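Local coordinates for protein lipoxygenase (Cyanothece sp., PDB 5EK8) that probably catalyses the insertion of molecular oxygen into polyunsaturated fatty acids at a non-heme iron centre, as lipoxygenases do, at residues A[172-177]-A[366-371]; A[180-185]-A[394-399]; A[270-275]-A[296-301]. All blocks are in the same frame, centred on the assembly; numbering follows the deposited sequence.

Contact 1: A[172-177]-A[366-371]; sequences ARIFMP and QMEQYA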
loop_
_atom_site.group_PDB
_atom_site.type_symbol
_atom_site.label_atom_id
_atom_site.label_comp_id
_atom_site.label_asym_id
_atom_site.label_seq_id
_atom_site.Cartn_x
_atom_site.Cartn_y
_atom_site.Cartn_z
ATOM N N ALA A 172 1.504 11.143 -5.365
ATOM C CA ALA A 172 2.839 10.793 -5.818
ATOM C C ALA A 172 2.911 9.294 -6.105
ATOM O O ALA A 172 2.980 8.470 -5.190
ATOM C CB ALA A 172 3.866 11.189 -4.794
ATOM N N ARG A 173 2.871 8.951 -7.390
ATOM C CA ARG A 173 2.877 7.563 -7.836
ATOM C C ARG A 173 3.829 7.394 -9.014
ATOM O O ARG A 173 4.190 8.370 -9.678
ATOM C CB ARG A 173 1.469 7.117 -8.235
ATOM C CG ARG A 173 0.412 7.341 -7.169
ATOM C CD ARG A 173 -0.880 6.649 -7.548
ATOM N NE ARG A 173 -0.627 5.240 -7.825
ATOM C CZ ARG A 173 -1.528 4.389 -8.300
ATOM N NH1 ARG A 173 -2.763 4.800 -8.560
ATOM N NH2 ARG A 173 -1.182 3.131 -8.523
ATOM N N ILE A 174 4.234 6.156 -9.275
ATOM C CA ILE A 174 5.085 5.875 -10.423
ATOM C C ILE A 174 4.249 5.940 -11.695
ATOM O O ILE A 174 3.045 5.681 -11.671
ATOM C CB ILE A 174 5.774 4.497 -10.303
ATOM C CG1 ILE A 174 6.915 4.380 -11.316
ATOM C CG2 ILE A 174 4.766 3.367 -10.471
ATOM C CD1 ILE A 174 7.741 3.125 -11.168
ATOM N N PHE A 175 4.875 6.317 -12.802
ATOM C CA PHE A 175 4.185 6.303 -14.083
ATOM C C PHE A 175 4.304 4.914 -14.694
ATOM O O PHE A 175 5.391 4.478 -15.071
ATOM C CB PHE A 175 4.753 7.364 -15.028
ATOM C CG PHE A 175 4.051 7.425 -16.354
ATOM C CD1 PHE A 175 2.703 7.733 -16.425
ATOM C CD2 PHE A 175 4.740 7.174 -17.532
ATOM C CE1 PHE A 175 2.052 7.789 -17.645
ATOM C CE2 PHE A 175 4.095 7.231 -18.760
ATOM C CZ PHE A 175 2.751 7.543 -18.815
ATOM N N MET A 176 3.179 4.216 -14.780
ATOM C CA MET A 176 3.193 2.833 -15.220
ATOM C C MET A 176 1.915 2.486 -15.971
ATOM O O MET A 176 1.024 1.840 -15.423
ATOM C CB MET A 176 3.382 1.903 -14.017
ATOM C CG MET A 176 3.951 0.535 -14.357
ATOM S SD MET A 176 4.787 -0.215 -12.944
ATOM C CE MET A 176 3.418 -0.480 -11.824
ATOM N N PRO A 177 1.822 2.923 -17.236
ATOM C CA PRO A 177 0.663 2.598 -18.070
ATOM C C PRO A 177 0.584 1.096 -18.290
ATOM O O PRO A 177 -0.477 0.489 -18.134
ATOM C CB PRO A 177 0.946 3.326 -19.391
ATOM C CG PRO A 177 2.084 4.242 -19.119
ATOM C CD PRO A 177 2.855 3.651 -17.988
ATOM N N GLN A 366 -0.328 6.416 0.645
ATOM C CA GLN A 366 0.630 7.173 1.438
ATOM C C GLN A 366 2.037 6.585 1.338
ATOM O O GLN A 366 3.025 7.315 1.403
ATOM C CB GLN A 366 0.200 7.245 2.906
ATOM C CG GLN A 366 1.066 8.203 3.718
ATOM C CD GLN A 366 0.877 8.086 5.219
ATOM O OE1 GLN A 366 1.611 8.710 5.993
ATOM N NE2 GLN A 366 -0.107 7.294 5.642
ATOM N N MET A 367 2.134 5.272 1.161
ATOM C CA MET A 367 3.442 4.626 1.137
ATOM C C MET A 367 4.051 4.564 -0.265
ATOM O O MET A 367 5.271 4.434 -0.407
ATOM C CB MET A 367 3.355 3.219 1.730
ATOM C CG MET A 367 3.113 3.181 3.239
ATOM S SD MET A 367 4.409 3.974 4.216
ATOM C CE MET A 367 3.628 5.527 4.650
ATOM N N GLU A 368 3.220 4.666 -1.302
ATOM C CA GLU A 368 3.757 4.640 -2.662
ATOM C C GLU A 368 4.743 5.787 -2.907
ATOM O O GLU A 368 5.746 5.608 -3.597
ATOM C CB GLU A 368 2.641 4.686 -3.715
ATOM C CG GLU A 368 3.184 4.832 -5.141
ATOM C CD GLU A 368 2.306 4.211 -6.206
ATOM O OE1 GLU A 368 2.750 4.152 -7.373
ATOM O OE2 GLU A 368 1.182 3.778 -5.887
ATOM N N GLN A 369 4.470 6.956 -2.330
ATOM C CA GLN A 369 5.326 8.125 -2.532
ATOM C C GLN A 369 6.713 7.878 -1.944
ATOM O O GLN A 369 7.743 8.209 -2.558
ATOM C CB GLN A 369 4.690 9.383 -1.923
ATOM C CG GLN A 369 4.528 9.388 -0.413
ATOM C CD GLN A 369 3.680 10.554 0.089
ATOM O OE1 GLN A 369 3.695 11.648 -0.484
ATOM N NE2 GLN A 369 2.930 10.318 1.166
ATOM N N TYR A 370 6.732 7.260 -0.767
ATOM C CA TYR A 370 7.978 6.896 -0.122
ATOM C C TYR A 370 8.699 5.838 -0.929
ATOM O O TYR A 370 9.922 5.856 -1.020
ATOM C CB TYR A 370 7.729 6.396 1.292
ATOM C CG TYR A 370 7.251 7.470 2.225
ATOM C CD1 TYR A 370 8.128 8.444 2.704
ATOM C CD2 TYR A 370 5.929 7.513 2.637
ATOM C CE1 TYR A 370 7.694 9.435 3.567
ATOM C CE2 TYR A 370 5.485 8.496 3.493
ATOM C CZ TYR A 370 6.370 9.454 3.955
ATOM O OH TYR A 370 5.909 10.420 4.815
ATOM N N ALA A 371 7.941 4.913 -1.511
ATOM C CA ALA A 371 8.536 3.893 -2.371
ATOM C C ALA A 371 9.259 4.527 -3.556
ATOM O O ALA A 371 10.469 4.341 -3.736
ATOM C CB ALA A 371 7.477 2.919 -2.860
#
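E368 reaches out from its helix and gives one carboxylate oxygen to each of two consecutive residues, R173 and I174. OE1 accepts from the backbone N of I174 at 3.1 Å; the N-H points at it fairly straight, 162°, coming to the anti side of the carboxylate and somewhat out of its plane. OE2 is shared. R173 NE stands 3.0 Å from E368 OE2 in a salt bridge, but the N-H is strongly bent, so as a hydrogen bond it is weak, and the guanidinium and carboxylate planes are turned 73° against each other. The stronger claim on OE2 comes from N398 ND2, and R173 spends NH1 on a salt bridge to D402. A buried arginine is thus set between two acids, which probably balances part of their charge. With CG trans to its own backbone N (chi1 173°) and the chain extended beyond, the glutamate spans the gap to the loop. The helix is 337-377, the long helix of the lipoxygenase fold that supplies H359 and H364 to the iron; E368 lies one turn beyond H364, about 11 Å from the metal by its side chain. N398 also bonds ND1 of H364, so it is the second-shell residue and E368 probably helps to position it from behind. Beside these polar groups the packing is plain: A172 CB rests on Q369 CB at 3.5 Å, and A172 O lies near E368 CG. Q369 turns its amide back along the helix, where NE2 donates to Q366 O at 3.0 Å, on a lone pair.

Contact 2: A[180-185]-A[394-399]; sequences EETPDD and IININR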
loop_
_atom_site.group_PDB
_atom_site.type_symbol
_atom_site.label_atom_id
_atom_site.label_comp_id
_atom_site.label_asym_id
_atom_site.label_seq_id
_atom_site.Cartn_x
_atom_site.Cartn_y
_atom_site.Cartn_z
ATOM N N GLU A 180 2.959 -4.344 -16.959
ATOM C CA GLU A 180 3.784 -5.458 -17.391
ATOM C C GLU A 180 5.253 -5.049 -17.509
ATOM O O GLU A 180 6.134 -5.909 -17.516
ATOM C CB GLU A 180 3.263 -6.020 -18.718
ATOM C CG GLU A 180 4.042 -5.600 -19.954
ATOM C CD GLU A 180 3.250 -5.820 -21.231
ATOM O OE1 GLU A 180 2.064 -5.427 -21.261
ATOM O OE2 GLU A 180 3.806 -6.389 -22.198
ATOM N N GLU A 181 5.525 -3.746 -17.588
ATOM C CA GLU A 181 6.910 -3.281 -17.577
ATOM C C GLU A 181 7.212 -2.479 -16.308
ATOM O O GLU A 181 7.668 -1.337 -16.360
ATOM C CB GLU A 181 7.236 -2.457 -18.835
ATOM C CG GLU A 181 6.364 -1.227 -19.092
ATOM C CD GLU A 181 6.847 -0.432 -20.295
ATOM O OE1 GLU A 181 7.392 -1.051 -21.233
ATOM O OE2 GLU A 181 6.698 0.808 -20.301
ATOM N N THR A 182 6.961 -3.105 -15.163
ATOM C CA THR A 182 7.355 -2.569 -13.868
ATOM C C THR A 182 8.872 -2.647 -13.689
ATOM O O THR A 182 9.515 -3.571 -14.195
ATOM C CB THR A 182 6.664 -3.337 -12.727
ATOM O OG1 THR A 182 7.157 -2.877 -11.461
ATOM C CG2 THR A 182 6.941 -4.824 -12.854
ATOM N N PRO A 183 9.453 -1.667 -12.980
ATOM C CA PRO A 183 10.880 -1.713 -12.654
ATOM C C PRO A 183 11.130 -2.407 -11.320
ATOM O O PRO A 183 12.261 -2.429 -10.838
ATOM C CB PRO A 183 11.258 -0.239 -12.581
ATOM C CG PRO A 183 10.028 0.404 -12.039
ATOM C CD PRO A 183 8.852 -0.378 -12.594
ATOM N N ASP A 184 10.068 -2.960 -10.739
ATOM C CA ASP A 184 10.141 -3.652 -9.455
ATOM C C ASP A 184 9.032 -4.701 -9.364
ATOM O O ASP A 184 7.998 -4.483 -8.731
ATOM C CB ASP A 184 10.041 -2.649 -8.301
ATOM C CG ASP A 184 10.047 -3.315 -6.931
ATOM O OD1 ASP A 184 10.645 -4.407 -6.787
ATOM O OD2 ASP A 184 9.449 -2.736 -5.996
ATOM N N ASP A 185 9.260 -5.841 -10.012
ATOM C CA ASP A 185 8.261 -6.905 -10.099
ATOM C C ASP A 185 8.125 -7.686 -8.802
ATOM O O ASP A 185 9.015 -7.658 -7.953
ATOM C CB ASP A 185 8.611 -7.870 -11.229
ATOM C CG ASP A 185 7.385 -8.444 -11.896
ATOM O OD1 ASP A 185 6.269 -8.225 -11.369
ATOM O OD2 ASP A 185 7.543 -9.112 -12.943
ATOM N N ILE A 394 5.072 -2.378 -4.032
ATOM C CA ILE A 394 3.814 -1.680 -3.750
ATOM C C ILE A 394 3.263 -0.965 -4.990
ATOM O O ILE A 394 2.041 -0.838 -5.158
ATOM C CB ILE A 394 3.968 -0.672 -2.585
ATOM C CG1 ILE A 394 2.597 -0.242 -2.065
ATOM C CG2 ILE A 394 4.794 0.537 -2.990
ATOM C CD1 ILE A 394 2.676 0.726 -0.894
ATOM N N ILE A 395 4.161 -0.540 -5.874
ATOM C CA ILE A 395 3.753 0.109 -7.113
ATOM C C ILE A 395 2.889 -0.836 -7.945
ATOM O O ILE A 395 1.908 -0.418 -8.571
ATOM C CB ILE A 395 4.974 0.572 -7.938
ATOM C CG1 ILE A 395 5.981 -0.572 -8.111
ATOM C CG2 ILE A 395 5.644 1.774 -7.273
ATOM C CD1 ILE A 395 7.069 -0.276 -9.113
ATOM N N ASN A 396 3.251 -2.116 -7.917
ATOM C CA ASN A 396 2.533 -3.149 -8.648
ATOM C C ASN A 396 1.094 -3.281 -8.167
ATOM O O ASN A 396 0.155 -3.239 -8.966
ATOM C CB ASN A 396 3.250 -4.497 -8.515
ATOM C CG ASN A 396 4.685 -4.456 -9.020
ATOM O OD1 ASN A 396 4.969 -3.895 -10.083
ATOM N ND2 ASN A 396 5.602 -5.042 -8.250
ATOM N N ILE A 397 0.923 -3.429 -6.857
ATOM C CA ILE A 397 -0.406 -3.672 -6.311
ATOM C C ILE A 397 -1.280 -2.430 -6.434
ATOM O O ILE A 397 -2.481 -2.542 -6.679
ATOM C CB ILE A 397 -0.358 -4.149 -4.834
ATOM C CG1 ILE A 397 -1.765 -4.485 -4.336
ATOM C CG2 ILE A 397 0.291 -3.124 -3.930
ATOM C CD1 ILE A 397 -2.481 -5.537 -5.170
ATOM N N ASN A 398 -0.689 -1.247 -6.296
ATOM C CA ASN A 398 -1.473 -0.028 -6.480
ATOM C C ASN A 398 -1.933 0.127 -7.931
ATOM O O ASN A 398 -3.102 0.454 -8.203
ATOM C CB ASN A 398 -0.672 1.193 -6.038
ATOM C CG ASN A 398 -0.521 1.273 -4.537
ATOM O OD1 ASN A 398 -1.128 0.493 -3.801
ATOM N ND2 ASN A 398 0.285 2.224 -4.069
ATOM N N ARG A 399 -1.017 -0.130 -8.859
ATOM C CA ARG A 399 -1.341 -0.080 -10.279
ATOM C C ARG A 399 -2.406 -1.115 -10.638
ATOM O O ARG A 399 -3.221 -0.894 -11.533
ATOM C CB ARG A 399 -0.081 -0.295 -11.120
ATOM C CG ARG A 399 -0.323 -0.335 -12.616
ATOM C CD ARG A 399 -1.020 0.921 -13.100
ATOM N NE ARG A 399 -1.367 0.836 -14.516
ATOM C CZ ARG A 399 -2.532 0.393 -14.978
ATOM N NH1 ARG A 399 -3.473 -0.008 -14.133
ATOM N NH2 ARG A 399 -2.755 0.354 -16.285
#
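T182 and N396 meet hydroxyl to amide, and the threonine does so as the head of an ST turn: OG1 accepts from D184 N at 3.0 Å within the loop while donating to N396 OD1 at 2.8 Å across the contact. That donation lies in the carbonyl plane, on a lone pair. The other end of the same amide, ND2, donates to D184 O, roughly in the amide plane; the modelled separation is shorter than usual and its exact length is doubtful at 2.7 Å resolution. Gripped at both ends, the amide has its rotation fixed. With an alanine here, both amide ends are gone, and D184 O and the T182 hydroxyl would probably lose these mates, leaving the turn freer to shift against helix 394-404. The packed part continues at I395, whose CD1 sits under the turn, 3.9 Å from D184 CB. D184 itself is held by S393 N and by R123. Toward the outside the contact thins: P183 and D185 are partly exposed, and D185 sets out away from the helix, though its end comes back nearer, and its carboxylate pairs with K191. At that looser margin P183 offers one ring carbon, its CD lying 3.9 Å from I395 CD1.

Contact 3: A[270-275]-A[296-301]; sequences PNQFKM and YFVLKD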
loop_
_atom_site.group_PDB
_atom_site.type_symbol
_atom_site.label_atom_id
_atom_site.label_comp_id
_atom_site.label_asym_id
_atom_site.label_seq_id
_atom_site.Cartn_x
_atom_site.Cartn_y
_atom_site.Cartn_z
ATOM N N PRO A 270 -14.891 12.434 30.842
ATOM C CA PRO A 270 -13.805 11.678 30.205
ATOM C C PRO A 270 -14.064 10.167 30.148
ATOM O O PRO A 270 -13.216 9.415 29.665
ATOM C CB PRO A 270 -12.600 11.995 31.096
ATOM C CG PRO A 270 -13.200 12.233 32.443
ATOM C CD PRO A 270 -14.524 12.903 32.190
ATOM N N ASN A 271 -15.216 9.723 30.639
ATOM C CA ASN A 271 -15.592 8.318 30.505
ATOM C C ASN A 271 -16.512 8.107 29.311
ATOM O O ASN A 271 -16.860 6.977 28.970
ATOM C CB ASN A 271 -16.265 7.807 31.777
ATOM C CG ASN A 271 -15.278 7.566 32.903
ATOM O OD1 ASN A 271 -14.144 7.139 32.674
ATOM N ND2 ASN A 271 -15.707 7.839 34.130
ATOM N N GLN A 272 -16.902 9.209 28.679
ATOM C CA GLN A 272 -17.750 9.155 27.493
ATOM C C GLN A 272 -16.909 9.188 26.227
ATOM O O GLN A 272 -15.951 9.951 26.126
ATOM C CB GLN A 272 -18.757 10.306 27.491
ATOM C CG GLN A 272 -19.930 10.087 28.423
ATOM C CD GLN A 272 -20.843 8.976 27.949
ATOM O OE1 GLN A 272 -21.000 8.755 26.747
ATOM N NE2 GLN A 272 -21.446 8.261 28.895
ATOM N N PHE A 273 -17.271 8.340 25.270
ATOM C CA PHE A 273 -16.541 8.204 24.017
ATOM C C PHE A 273 -17.523 8.174 22.861
ATOM O O PHE A 273 -18.719 7.966 23.063
ATOM C CB PHE A 273 -15.685 6.933 24.006
ATOM C CG PHE A 273 -14.467 7.004 24.884
ATOM C CD1 PHE A 273 -13.221 7.261 24.339
ATOM C CD2 PHE A 273 -14.565 6.803 26.250
ATOM C CE1 PHE A 273 -12.097 7.318 25.140
ATOM C CE2 PHE A 273 -13.444 6.864 27.059
ATOM C CZ PHE A 273 -12.208 7.121 26.502
ATOM N N LYS A 274 -17.017 8.382 21.652
ATOM C CA LYS A 274 -17.846 8.298 20.460
ATOM C C LYS A 274 -17.011 8.173 19.198
ATOM O O LYS A 274 -15.814 8.466 19.195
ATOM C CB LYS A 274 -18.762 9.515 20.343
ATOM C CG LYS A 274 -18.040 10.797 19.974
ATOM C CD LYS A 274 -19.019 11.922 19.686
ATOM C CE LYS A 274 -19.879 11.620 18.478
ATOM N NZ LYS A 274 -20.668 12.820 18.069
ATOM N N MET A 275 -17.657 7.713 18.131
ATOM C CA MET A 275 -17.043 7.665 16.813
ATOM C C MET A 275 -18.045 8.140 15.761
ATOM O O MET A 275 -19.208 7.726 15.755
ATOM C CB MET A 275 -16.540 6.258 16.491
ATOM C CG MET A 275 -15.757 6.149 15.182
ATOM S SD MET A 275 -14.017 6.629 15.282
ATOM C CE MET A 275 -14.098 8.408 15.071
ATOM N N TYR A 296 -21.865 5.953 20.356
ATOM C CA TYR A 296 -21.434 6.459 21.644
ATOM C C TYR A 296 -21.138 5.291 22.569
ATOM O O TYR A 296 -21.856 4.287 22.571
ATOM C CB TYR A 296 -22.500 7.372 22.247
ATOM C CG TYR A 296 -22.802 8.594 21.412
ATOM C CD1 TYR A 296 -22.311 9.843 21.775
ATOM C CD2 TYR A 296 -23.572 8.502 20.259
ATOM C CE1 TYR A 296 -22.583 10.967 21.017
ATOM C CE2 TYR A 296 -23.846 9.615 19.490
ATOM C CZ TYR A 296 -23.352 10.850 19.873
ATOM O OH TYR A 296 -23.628 11.965 19.106
ATOM N N PHE A 297 -20.071 5.424 23.348
ATOM C CA PHE A 297 -19.656 4.377 24.272
ATOM C C PHE A 297 -19.367 4.987 25.633
ATOM O O PHE A 297 -19.096 6.174 25.736
ATOM C CB PHE A 297 -18.417 3.644 23.752
ATOM C CG PHE A 297 -18.529 3.203 22.319
ATOM C CD1 PHE A 297 -18.972 1.928 22.005
ATOM C CD2 PHE A 297 -18.191 4.065 21.285
ATOM C CE1 PHE A 297 -19.073 1.518 20.687
ATOM C CE2 PHE A 297 -18.292 3.661 19.965
ATOM C CZ PHE A 297 -18.733 2.383 19.667
ATOM N N VAL A 298 -19.443 4.178 26.680
ATOM C CA VAL A 298 -19.047 4.636 28.001
ATOM C C VAL A 298 -17.962 3.701 28.531
ATOM O O VAL A 298 -17.924 2.519 28.186
ATOM C CB VAL A 298 -20.247 4.694 28.978
ATOM C CG1 VAL A 298 -20.756 3.274 29.309
ATOM C CG2 VAL A 298 -19.875 5.464 30.243
ATOM N N LEU A 299 -17.062 4.241 29.344
ATOM C CA LEU A 299 -15.995 3.447 29.935
ATOM C C LEU A 299 -16.292 3.194 31.406
ATOM O O LEU A 299 -16.321 4.123 32.214
ATOM C CB LEU A 299 -14.649 4.148 29.773
ATOM C CG LEU A 299 -13.425 3.415 30.325
ATOM C CD1 LEU A 299 -13.089 2.203 29.471
ATOM C CD2 LEU A 299 -12.239 4.361 30.423
ATOM N N LYS A 300 -16.527 1.933 31.749
ATOM C CA LYS A 300 -16.832 1.565 33.124
ATOM C C LYS A 300 -15.922 0.431 33.570
ATOM O O LYS A 300 -16.021 -0.687 33.068
ATOM C CB LYS A 300 -18.305 1.167 33.258
ATOM C CG LYS A 300 -19.030 1.850 34.410
ATOM C CD LYS A 300 -20.479 2.176 34.054
ATOM C CE LYS A 300 -21.260 0.932 33.655
ATOM N NZ LYS A 300 -22.667 1.246 33.264
ATOM N N ASP A 301 -15.021 0.742 34.496
ATOM C CA ASP A 301 -14.108 -0.241 35.081
ATOM C C ASP A 301 -13.207 -0.923 34.050
ATOM O O ASP A 301 -12.941 -2.121 34.145
ATOM C CB ASP A 301 -14.895 -1.302 35.852
ATOM C CG ASP A 301 -15.813 -0.701 36.899
ATOM O OD1 ASP A 301 -15.401 0.265 37.579
ATOM O OD2 ASP A 301 -16.953 -1.197 37.034
#
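K274 lays its methylenes alongside the ring of Y296, the two side chains pointing the same way, with CE 3.8 Å from Y296 CE1. CB touches the ring at CD1, CG steps back from it, and CD and CE, with a bend at chi3 (-64°), return to CE1; NZ then goes on to salt bridges with E294 and D510 and a cation-pi contact with Y513. K274 and Y296 form a non-hydrogen-bonded pair of antiparallel strands 272-277 and 291-300, adjacent in a six-stranded sheet, with Q272 and V298 on the same face. F273 and F297 are the hydrogen-bonded pair and point to the other face. F297 N donates to F273 O and F273 N to F297 O, both at 2.9 Å. On that face F273 lies beside L299, CE2 to CB 4.0 Å, while the edge of the F297 ring comes near K274 CA. A third bond, L299 N to N271 O at 2.8 Å, carries the pairing into the loop that precedes strand 272-277. Backbone bonds therefore set the register, leaving one face of the pair aromatic and aliphatic and the other mixed, where lysine carbons pack against a ring and the ammonium goes on to acids.

How the contacts relate
Contacts 1 and 2 belong to one buried region: their centres are 9 Å apart, and the loop leading into helix 188-214 supplies a segment to each. Contact 1 ties it to helix 337-377 and contact 2 to helix 394-404, and the two contacts join directly, M176 O lying 2.7 Å from R399 NE in a probable hydrogen bond. Contact 3 is remote, its centre 39 Å from that of contact 1 and 44 Å from that of contact 2, a partly buried pairing of two strands, away from the iron. The chemistry follows the place: buried carboxylate and amide groups bind loop to helix near the metal, whereas regular backbone pairing and apolar overlap join neighbouring strands.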